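Local coordinates for penicillin-binding protein 2B (Streptococcus pneumoniae, PDB 2WAD) that binds penicillin and probably cross-links the peptides of adjacent glycan strands as a transpeptidase of the elongation machinery that builds peripheral cell-wall peptidoglycan, at residues L408-I413 with I421-K426; K94-K99 with S179-V184. All coordinates share one frame; numbering follows the deposited sequence.

Interaction 1 (L408-I413 with I421-K426); sequences LTDQPI and IYSWYK. Unlike the reference sequence in segment 408-413: P412 (reference Ser). Unlike the reference sequence in segment 421-426: Y422 (reference Asn), K426 (reference Thr).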
ATOM      1  N   LEU A 408      13.834 -33.035 -23.353  1.00 43.14           N
ATOM      2  CA  LEU A 408      12.573 -33.737 -23.399  1.00 44.95           C
ATOM      3  C   LEU A 408      12.098 -33.607 -24.844  1.00 44.10           C
ATOM      4  O   LEU A 408      12.675 -32.852 -25.631  1.00 46.08           O
ATOM      5  CB  LEU A 408      11.550 -33.112 -22.433  1.00 43.19           C
ATOM      6  CG  LEU A 408      11.750 -33.141 -20.909  1.00 46.15           C
ATOM      7  CD1 LEU A 408      10.589 -32.465 -20.150  1.00 40.90           C
ATOM      8  CD2 LEU A 408      11.911 -34.534 -20.390  1.00 46.12           C
ATOM      9  N   THR A 409      11.051 -34.340 -25.197  1.00 43.37           N
ATOM     10  CA  THR A 409      10.462 -34.200 -26.514  1.00 42.51           C
ATOM     11  C   THR A 409       9.333 -33.175 -26.421  1.00 41.49           C
ATOM     12  O   THR A 409       8.385 -33.323 -25.640  1.00 40.06           O
ATOM     13  CB  THR A 409       9.899 -35.549 -27.020  1.00 43.57           C
ATOM     14  OG1 THR A 409      10.952 -36.519 -27.007  1.00 42.09           O
ATOM     15  CG2 THR A 409       9.323 -35.431 -28.439  1.00 41.48           C
ATOM     16  N   ASP A 410       9.444 -32.139 -27.240  1.00 40.03           N
ATOM     17  CA  ASP A 410       8.320 -31.253 -27.481  1.00 40.48           C
ATOM     18  C   ASP A 410       7.371 -31.986 -28.429  1.00 42.81           C
ATOM     19  O   ASP A 410       7.742 -32.310 -29.560  1.00 42.80           O
ATOM     20  CB  ASP A 410       8.812 -29.944 -28.101  1.00 34.67           C
ATOM     21  CG  ASP A 410       7.763 -28.862 -28.066  1.00 40.02           C
ATOM     22  OD1 ASP A 410       6.662 -29.044 -28.630  1.00 38.10           O
ATOM     23  OD2 ASP A 410       8.044 -27.817 -27.442  1.00 45.02           O
ATOM     24  N   GLN A 411       6.163 -32.255 -27.939  1.00 43.26           N
ATOM     25  CA  GLN A 411       5.100 -32.953 -28.668  1.00 43.82           C
ATOM     26  C   GLN A 411       3.779 -32.491 -28.055  1.00 43.89           C
ATOM     27  O   GLN A 411       3.762 -31.979 -26.926  1.00 42.16           O
ATOM     28  CB  GLN A 411       5.248 -34.472 -28.471  1.00 43.04           C
ATOM     29  CG  GLN A 411       5.361 -34.834 -26.986  1.00 41.79           C
ATOM     30  CD  GLN A 411       5.769 -36.275 -26.737  1.00 43.01           C
ATOM     31  OE1 GLN A 411       5.312 -37.175 -27.433  1.00 49.64           O
ATOM     32  NE2 GLN A 411       6.635 -36.498 -25.744  1.00 39.24           N
ATOM     33  N   PRO A 412       2.668 -32.654 -28.789  1.00 44.72           N
ATOM     34  CA  PRO A 412       1.385 -32.351 -28.157  1.00 43.94           C
ATOM     35  C   PRO A 412       1.220 -33.290 -26.964  1.00 42.77           C
ATOM     36  O   PRO A 412       1.713 -34.404 -27.013  1.00 43.10           O
ATOM     37  CB  PRO A 412       0.339 -32.680 -29.230  1.00 44.19           C
ATOM     38  CG  PRO A 412       1.107 -32.887 -30.530  1.00 48.29           C
ATOM     39  CD  PRO A 412       2.536 -33.179 -30.160  1.00 46.96           C
ATOM     40  N   ILE A 413       0.538 -32.854 -25.910  1.00 40.89           N
ATOM     41  CA  ILE A 413       0.418 -33.660 -24.718  1.00 41.58           C
ATOM     42  C   ILE A 413      -1.022 -34.113 -24.695  1.00 41.50           C
ATOM     43  O   ILE A 413      -1.923 -33.288 -24.704  1.00 44.20           O
ATOM     44  CB  ILE A 413       0.673 -32.850 -23.434  1.00 44.15           C
ATOM     45  CG1 ILE A 413       2.074 -32.223 -23.419  1.00 42.83           C
ATOM     46  CG2 ILE A 413       0.297 -33.662 -22.199  1.00 43.34           C
ATOM     47  CD1 ILE A 413       3.205 -33.139 -23.793  1.00 37.58           C
ATOM     48  N   ILE A 421      -2.816 -30.707 -25.661  1.00 47.21           N
ATOM     49  CA  ILE A 421      -2.154 -29.443 -25.335  1.00 45.95           C
ATOM     50  C   ILE A 421      -1.026 -29.156 -26.320  1.00 44.13           C
ATOM     51  O   ILE A 421      -0.146 -30.012 -26.522  1.00 41.09           O
ATOM     52  CB  ILE A 421      -1.564 -29.466 -23.891  1.00 46.44           C
ATOM     53  CG1 ILE A 421      -2.675 -29.518 -22.837  1.00 46.30           C
ATOM     54  CG2 ILE A 421      -0.687 -28.267 -23.649  1.00 41.30           C
ATOM     55  CD1 ILE A 421      -2.256 -30.326 -21.603  1.00 43.93           C
ATOM     56  N   TYR A 422      -1.039 -27.945 -26.884  1.00 43.52           N
ATOM     57  CA  TYR A 422      -0.026 -27.482 -27.849  1.00 42.23           C
ATOM     58  C   TYR A 422       0.639 -26.203 -27.358  1.00 42.37           C
ATOM     59  O   TYR A 422       0.163 -25.567 -26.408  1.00 39.59           O
ATOM     60  CB  TYR A 422      -0.666 -27.166 -29.211  1.00 45.16           C
ATOM     61  CG  TYR A 422      -1.314 -28.345 -29.891  1.00 46.37           C
ATOM     62  CD1 TYR A 422      -0.577 -29.194 -30.697  1.00 48.23           C
ATOM     63  CD2 TYR A 422      -2.660 -28.620 -29.706  1.00 54.26           C
ATOM     64  CE1 TYR A 422      -1.160 -30.284 -31.308  1.00 54.01           C
ATOM     65  CE2 TYR A 422      -3.252 -29.714 -30.313  1.00 53.23           C
ATOM     66  CZ  TYR A 422      -2.501 -30.541 -31.120  1.00 57.40           C
ATOM     67  OH  TYR A 422      -3.088 -31.637 -31.739  1.00 60.68           O
ATOM     68  N   SER A 423       1.719 -25.813 -28.035  1.00 42.24           N
ATOM     69  CA  SER A 423       2.365 -24.532 -27.780  1.00 42.21           C
ATOM     70  C   SER A 423       1.881 -23.554 -28.850  1.00 41.45           C
ATOM     71  O   SER A 423       1.074 -23.928 -29.697  1.00 42.54           O
ATOM     72  CB  SER A 423       3.886 -24.690 -27.836  1.00 41.92           C
ATOM     73  OG  SER A 423       4.340 -25.448 -26.724  1.00 41.88           O
ATOM     74  N   TRP A 424       2.364 -22.319 -28.821  1.00 38.13           N
ATOM     75  CA  TRP A 424       1.934 -21.306 -29.786  1.00 40.23           C
ATOM     76  C   TRP A 424       2.229 -21.726 -31.231  1.00 39.88           C
ATOM     77  O   TRP A 424       1.514 -21.343 -32.142  1.00 42.26           O
ATOM     78  CB  TRP A 424       2.577 -19.950 -29.469  1.00 38.97           C
ATOM     79  CG  TRP A 424       4.076 -19.880 -29.635  1.00 40.01           C
ATOM     80  CD1 TRP A 424       5.030 -20.101 -28.667  1.00 37.66           C
ATOM     81  CD2 TRP A 424       4.794 -19.510 -30.821  1.00 41.59           C
ATOM     82  NE1 TRP A 424       6.289 -19.878 -29.180  1.00 38.48           N
ATOM     83  CE2 TRP A 424       6.172 -19.531 -30.504  1.00 39.62           C
ATOM     84  CE3 TRP A 424       4.408 -19.168 -32.122  1.00 47.91           C
ATOM     85  CZ2 TRP A 424       7.156 -19.218 -31.441  1.00 43.52           C
ATOM     86  CZ3 TRP A 424       5.404 -18.854 -33.054  1.00 43.74           C
ATOM     87  CH2 TRP A 424       6.756 -18.881 -32.703  1.00 41.56           C
ATOM     88  N   TYR A 425       3.253 -22.548 -31.425  1.00 41.54           N
ATOM     89  CA  TYR A 425       3.650 -23.008 -32.755  1.00 44.47           C
ATOM     90  C   TYR A 425       2.993 -24.310 -33.257  1.00 45.33           C
ATOM     91  O   TYR A 425       3.300 -24.772 -34.350  1.00 42.14           O
ATOM     92  CB  TYR A 425       5.175 -23.142 -32.794  1.00 45.69           C
ATOM     93  CG  TYR A 425       5.833 -23.740 -31.561  1.00 45.51           C
ATOM     94  CD1 TYR A 425       6.433 -22.919 -30.605  1.00 46.43           C
ATOM     95  CD2 TYR A 425       5.892 -25.116 -31.372  1.00 46.32           C
ATOM     96  CE1 TYR A 425       7.059 -23.442 -29.485  1.00 40.32           C
ATOM     97  CE2 TYR A 425       6.519 -25.663 -30.254  1.00 43.69           C
ATOM     98  CZ  TYR A 425       7.112 -24.823 -29.321  1.00 53.24           C
ATOM     99  OH  TYR A 425       7.751 -25.364 -28.218  1.00 43.63           O
ATOM    100  N   LYS A 426       2.109 -24.898 -32.451  1.00 45.67           N
ATOM    101  CA  LYS A 426       1.306 -26.068 -32.837  1.00 47.42           C
ATOM    102  C   LYS A 426       2.120 -27.191 -33.478  1.00 45.84           C
ATOM    103  O   LYS A 426       3.042 -27.732 -32.875  1.00 41.89           O
ATOM    104  CB  LYS A 426       0.147 -25.680 -33.777  1.00 49.00           C
ATOM    105  CG  LYS A 426      -0.628 -24.434 -33.385  1.00 50.91           C
ATOM    106  CD  LYS A 426      -1.373 -24.704 -32.093  1.00 64.23           C
ATOM    107  CE  LYS A 426      -2.242 -23.538 -31.650  1.00 71.23           C
ATOM    108  NZ  LYS A 426      -2.792 -23.816 -30.291  1.00 68.46           N
TER
HETATM  109  O   HOH W   1       4.683 -27.900 -27.413  1.00 46.89           O
HETATM  110  O   HOH W   2       2.794 -29.617 -26.317  1.00 39.88           O
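The phenol of Y425 and the carboxylate of D410 approach from opposite directions, and OH of Y425 donates a short hydrogen bond, 2.6 Å, to OD2 of D410. The hydroxyl meets OD2 from above the carboxylate plane, and carboxylate and ring planes stand 43° apart. D410 reaches across because CG is anti to its backbone N (chi1 -166°). Y425 takes the tighter setting, CG between N and the carbonyl carbon (chi1 41°), which folds the ring back over its own turn: CB of S423 lies 3.5 Å above one ring face, offset toward the rim, while OD1 of D410 sits at the ring edge, in plane. OD2 is gripped a second time by OG of S444. OD1 accepts from a water 2.6 Å away, which also bonds OG of S423; that hydroxyl is itself held by the backbone N of N445. The buried carboxylate is thus satisfied at both oxygens.

Further along, the backbones of I413 and I421 form a single antiparallel bridge, a hydrogen-bonded pair: I413 N to I421 O is 3.0 Å and lands on a lone pair in the carbonyl plane, and I421 N to I413 O is 2.9 Å. A second water joins O of Q411 to O of I421. CB and CG of P412 press on CE1 of Y422, each at 3.5 Å, the proline meeting the tyrosine ring obliquely.

A type I turn from S423 to K426 brings Y425 round to D410 at the end of strand 408-410. Bonds of N445 to S423 OG and Y422 O, and of S444 to D410, hold the loop against what is probably the SxN motif (S443, S444, N445) of a penicillin-recognising transpeptidase; the S423 side chain is about 8 Å from that of S386, the probable acyl-ester nucleophile.

Interaction 2 (K94-K99 with S179-V184); sequences KEIAKK and SQLNAV. Unlike the reference sequence in segment 94-99: I96 (reference Thr).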
ATOM      1  N   LYS A  94     -20.727  26.248  30.610  1.00 37.26           N
ATOM      2  CA  LYS A  94     -21.865  26.816  29.912  1.00 37.85           C
ATOM      3  C   LYS A  94     -21.717  28.334  29.805  1.00 37.86           C
ATOM      4  O   LYS A  94     -22.040  28.893  28.764  1.00 38.74           O
ATOM      5  CB  LYS A  94     -23.167  26.469  30.645  1.00 36.84           C
ATOM      6  CG  LYS A  94     -23.590  25.016  30.485  1.00 38.70           C
ATOM      7  CD  LYS A  94     -25.051  24.841  30.869  1.00 41.54           C
ATOM      8  CE  LYS A  94     -25.310  25.353  32.266  1.00 35.81           C
ATOM      9  NZ  LYS A  94     -26.605  24.873  32.815  1.00 42.77           N
ATOM     10  N   GLU A  95     -21.232  28.993  30.860  1.00 34.58           N
ATOM     11  CA  GLU A  95     -20.997  30.438  30.803  1.00 34.36           C
ATOM     12  C   GLU A  95     -19.937  30.807  29.772  1.00 34.66           C
ATOM     13  O   GLU A  95     -20.094  31.799  29.061  1.00 35.09           O
ATOM     14  CB  GLU A  95     -20.626  31.040  32.163  1.00 34.56           C
ATOM     15  CG  GLU A  95     -21.590  30.759  33.311  1.00 37.41           C
ATOM     16  CD  GLU A  95     -22.960  31.396  33.145  1.00 42.04           C
ATOM     17  OE1 GLU A  95     -23.055  32.475  32.533  1.00 39.68           O
ATOM     18  OE2 GLU A  95     -23.951  30.826  33.651  1.00 46.61           O
ATOM     19  N   ILE A  96     -18.878  30.005  29.668  1.00 34.15           N
ATOM     20  CA  ILE A  96     -17.856  30.216  28.654  1.00 33.32           C
ATOM     21  C   ILE A  96     -18.360  29.948  27.224  1.00 36.78           C
ATOM     22  O   ILE A  96     -17.997  30.673  26.277  1.00 35.07           O
ATOM     23  CB  ILE A  96     -16.594  29.400  28.974  1.00 31.67           C
ATOM     24  CG1 ILE A  96     -15.920  29.965  30.219  1.00 30.36           C
ATOM     25  CG2 ILE A  96     -15.610  29.351  27.796  1.00 29.77           C
ATOM     26  CD1 ILE A  96     -14.858  29.016  30.759  1.00 37.64           C
ATOM     27  N   ALA A  97     -19.196  28.921  27.073  1.00 36.99           N
ATOM     28  CA  ALA A  97     -19.716  28.548  25.752  1.00 38.12           C
ATOM     29  C   ALA A  97     -20.542  29.688  25.173  1.00 38.75           C
ATOM     30  O   ALA A  97     -20.341  30.052  24.026  1.00 40.48           O
ATOM     31  CB  ALA A  97     -20.566  27.291  25.831  1.00 37.13           C
ATOM     32  N   LYS A  98     -21.430  30.264  25.979  1.00 38.13           N
ATOM     33  CA  LYS A  98     -22.339  31.303  25.502  1.00 42.02           C
ATOM     34  C   LYS A  98     -21.786  32.727  25.383  1.00 40.98           C
ATOM     35  O   LYS A  98     -22.337  33.517  24.621  1.00 40.60           O
ATOM     36  CB  LYS A  98     -23.661  31.291  26.273  1.00 42.55           C
ATOM     37  CG  LYS A  98     -23.581  31.810  27.667  1.00 43.02           C
ATOM     38  CD  LYS A  98     -24.580  31.066  28.528  1.00 43.52           C
ATOM     39  CE  LYS A  98     -25.668  31.976  29.026  1.00 39.45           C
ATOM     40  NZ  LYS A  98     -25.711  31.981  30.529  1.00 36.26           N
ATOM     41  N   LYS A  99     -20.725  33.054  26.122  1.00 40.29           N
ATOM     42  CA  LYS A  99     -19.899  34.226  25.807  1.00 40.22           C
ATOM     43  C   LYS A  99     -19.215  34.035  24.440  1.00 39.65           C
ATOM     44  O   LYS A  99     -19.037  34.979  23.669  1.00 35.70           O
ATOM     45  CB  LYS A  99     -18.818  34.465  26.868  1.00 37.67           C
ATOM     46  CG  LYS A  99     -19.270  35.125  28.156  1.00 45.98           C
ATOM     47  CD  LYS A  99     -19.289  36.648  28.035  1.00 49.24           C
ATOM     48  CE  LYS A  99     -17.946  37.275  28.355  1.00 44.68           C
ATOM     49  NZ  LYS A  99     -18.141  38.759  28.475  1.00 43.70           N
ATOM     50  N   SER A 179     -20.219  21.015  24.450  1.00 45.04           N
ATOM     51  CA  SER A 179     -19.710  19.669  24.169  1.00 46.58           C
ATOM     52  C   SER A 179     -18.221  19.726  23.811  1.00 46.71           C
ATOM     53  O   SER A 179     -17.405  18.946  24.307  1.00 47.38           O
ATOM     54  CB  SER A 179     -20.528  18.971  23.070  1.00 46.51           C
ATOM     55  OG  SER A 179     -21.916  19.248  23.201  1.00 50.94           O
ATOM     56  N   GLN A 180     -17.863  20.674  22.953  1.00 47.66           N
ATOM     57  CA  GLN A 180     -16.468  20.898  22.591  1.00 46.63           C
ATOM     58  C   GLN A 180     -15.596  21.181  23.821  1.00 46.71           C
ATOM     59  O   GLN A 180     -14.535  20.583  23.967  1.00 46.40           O
ATOM     60  CB  GLN A 180     -16.382  22.075  21.619  1.00 47.80           C
ATOM     61  CG  GLN A 180     -17.125  21.874  20.310  1.00 50.87           C
ATOM     62  CD  GLN A 180     -16.372  20.959  19.386  1.00 57.17           C
ATOM     63  OE1 GLN A 180     -15.219  21.222  19.033  1.00 60.63           O
ATOM     64  NE2 GLN A 180     -17.010  19.860  19.001  1.00 62.02           N
ATOM     65  N   LEU A 181     -16.021  22.098  24.693  1.00 44.42           N
ATOM     66  CA  LEU A 181     -15.231  22.433  25.882  1.00 43.64           C
ATOM     67  C   LEU A 181     -15.134  21.255  26.855  1.00 43.68           C
ATOM     68  O   LEU A 181     -14.045  20.921  27.336  1.00 43.27           O
ATOM     69  CB  LEU A 181     -15.769  23.683  26.593  1.00 43.22           C
ATOM     70  CG  LEU A 181     -15.980  24.943  25.745  1.00 42.00           C
ATOM     71  CD1 LEU A 181     -16.829  25.924  26.493  1.00 33.58           C
ATOM     72  CD2 LEU A 181     -14.672  25.578  25.298  1.00 36.83           C
ATOM     73  N   ASN A 182     -16.276  20.635  27.137  1.00 43.38           N
ATOM     74  CA  ASN A 182     -16.342  19.467  28.016  1.00 45.75           C
ATOM     75  C   ASN A 182     -15.439  18.312  27.590  1.00 46.09           C
ATOM     76  O   ASN A 182     -14.935  17.577  28.433  1.00 46.47           O
ATOM     77  CB  ASN A 182     -17.776  18.955  28.135  1.00 44.06           C
ATOM     78  CG  ASN A 182     -18.050  18.323  29.474  1.00 47.60           C
ATOM     79  OD1 ASN A 182     -17.560  18.788  30.504  1.00 48.79           O
ATOM     80  ND2 ASN A 182     -18.857  17.271  29.476  1.00 47.21           N
ATOM     81  N   ALA A 183     -15.236  18.160  26.284  1.00 46.80           N
ATOM     82  CA  ALA A 183     -14.449  17.063  25.751  1.00 47.58           C
ATOM     83  C   ALA A 183     -12.954  17.156  26.058  1.00 46.73           C
ATOM     84  O   ALA A 183     -12.215  16.201  25.843  1.00 47.15           O
ATOM     85  CB  ALA A 183     -14.668  16.975  24.246  1.00 49.85           C
ATOM     86  N   VAL A 184     -12.499  18.303  26.551  1.00 45.72           N
ATOM     87  CA  VAL A 184     -11.067  18.552  26.743  1.00 43.47           C
ATOM     88  C   VAL A 184     -10.633  18.059  28.121  1.00 43.55           C
ATOM     89  O   VAL A 184     -11.295  18.355  29.109  1.00 40.40           O
ATOM     90  CB  VAL A 184     -10.791  20.069  26.643  1.00 44.55           C
ATOM     91  CG1 VAL A 184      -9.315  20.395  26.898  1.00 42.37           C
ATOM     92  CG2 VAL A 184     -11.256  20.589  25.288  1.00 40.83           C
TER
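Neither ring nor side-chain amide takes part where L181 meets I96 and A97; the flat group at the interface is the peptide joining I96 to A97. Methyl CD1 of L181 lies on one face of it, almost straight above the backbone N of A97 at 3.9 Å, so the meeting is plain van der Waals packing on the helix backbone. The carboxylate of E95 belongs to another side of its helix, where NZ of K98 comes in well out of the carboxylate plane, 3.4 Å from OE1: a weak, exposed salt bridge within one turn.

L181 makes the contact through its CD1 branch, which touches CG2 of I96 at 3.9 Å and CB of A97 at 4.0 Å. It thus bears on two successive residues and the peptide between them. The leucine has CG anti to its carbonyl carbon (chi1 -52°) and CD1 extended beyond it (chi2 165°), which carries that methyl out to the facing helix. I96 meets it with its short branch, CG2, standing anti to the backbone N, and the two side chains cross at a slant. The small CB of A97 lets the helices come close, with the CA atoms of A97 and L181 7.6 Å apart.

All three residues are buried, and the contact is small, 102 Å² summed over both sides. It joins helix 90-100 to helix 169-182 within the dimerisation domain. A97 also rests on L177, one turn before L181, and K94 on F178, extending the packing along the second helix. I96 reaches M88 in the preceding loop. L181 also touches F82 of strand 72-83 and I192, while helix 113-121 approaches S179 through Q115 and N182 through D118.

Interactions 1 and 2 lie on opposite sides of the chain's centre, each about 41 Å from it; their own centres are about 80 Å apart and their nearest atoms about 66 Å, so the two contacts do not touch. Interaction 2 closes first along the sequence and is apolar helix packing within the dimerisation domain, far from the active site. Interaction 1 follows in the transpeptidase domain, in a loop closed by a backbone bridge and polar side chains, with the side chain of S423 about 8 Å from that of S386. It therefore lies near the active site, which is known to be highly flexible.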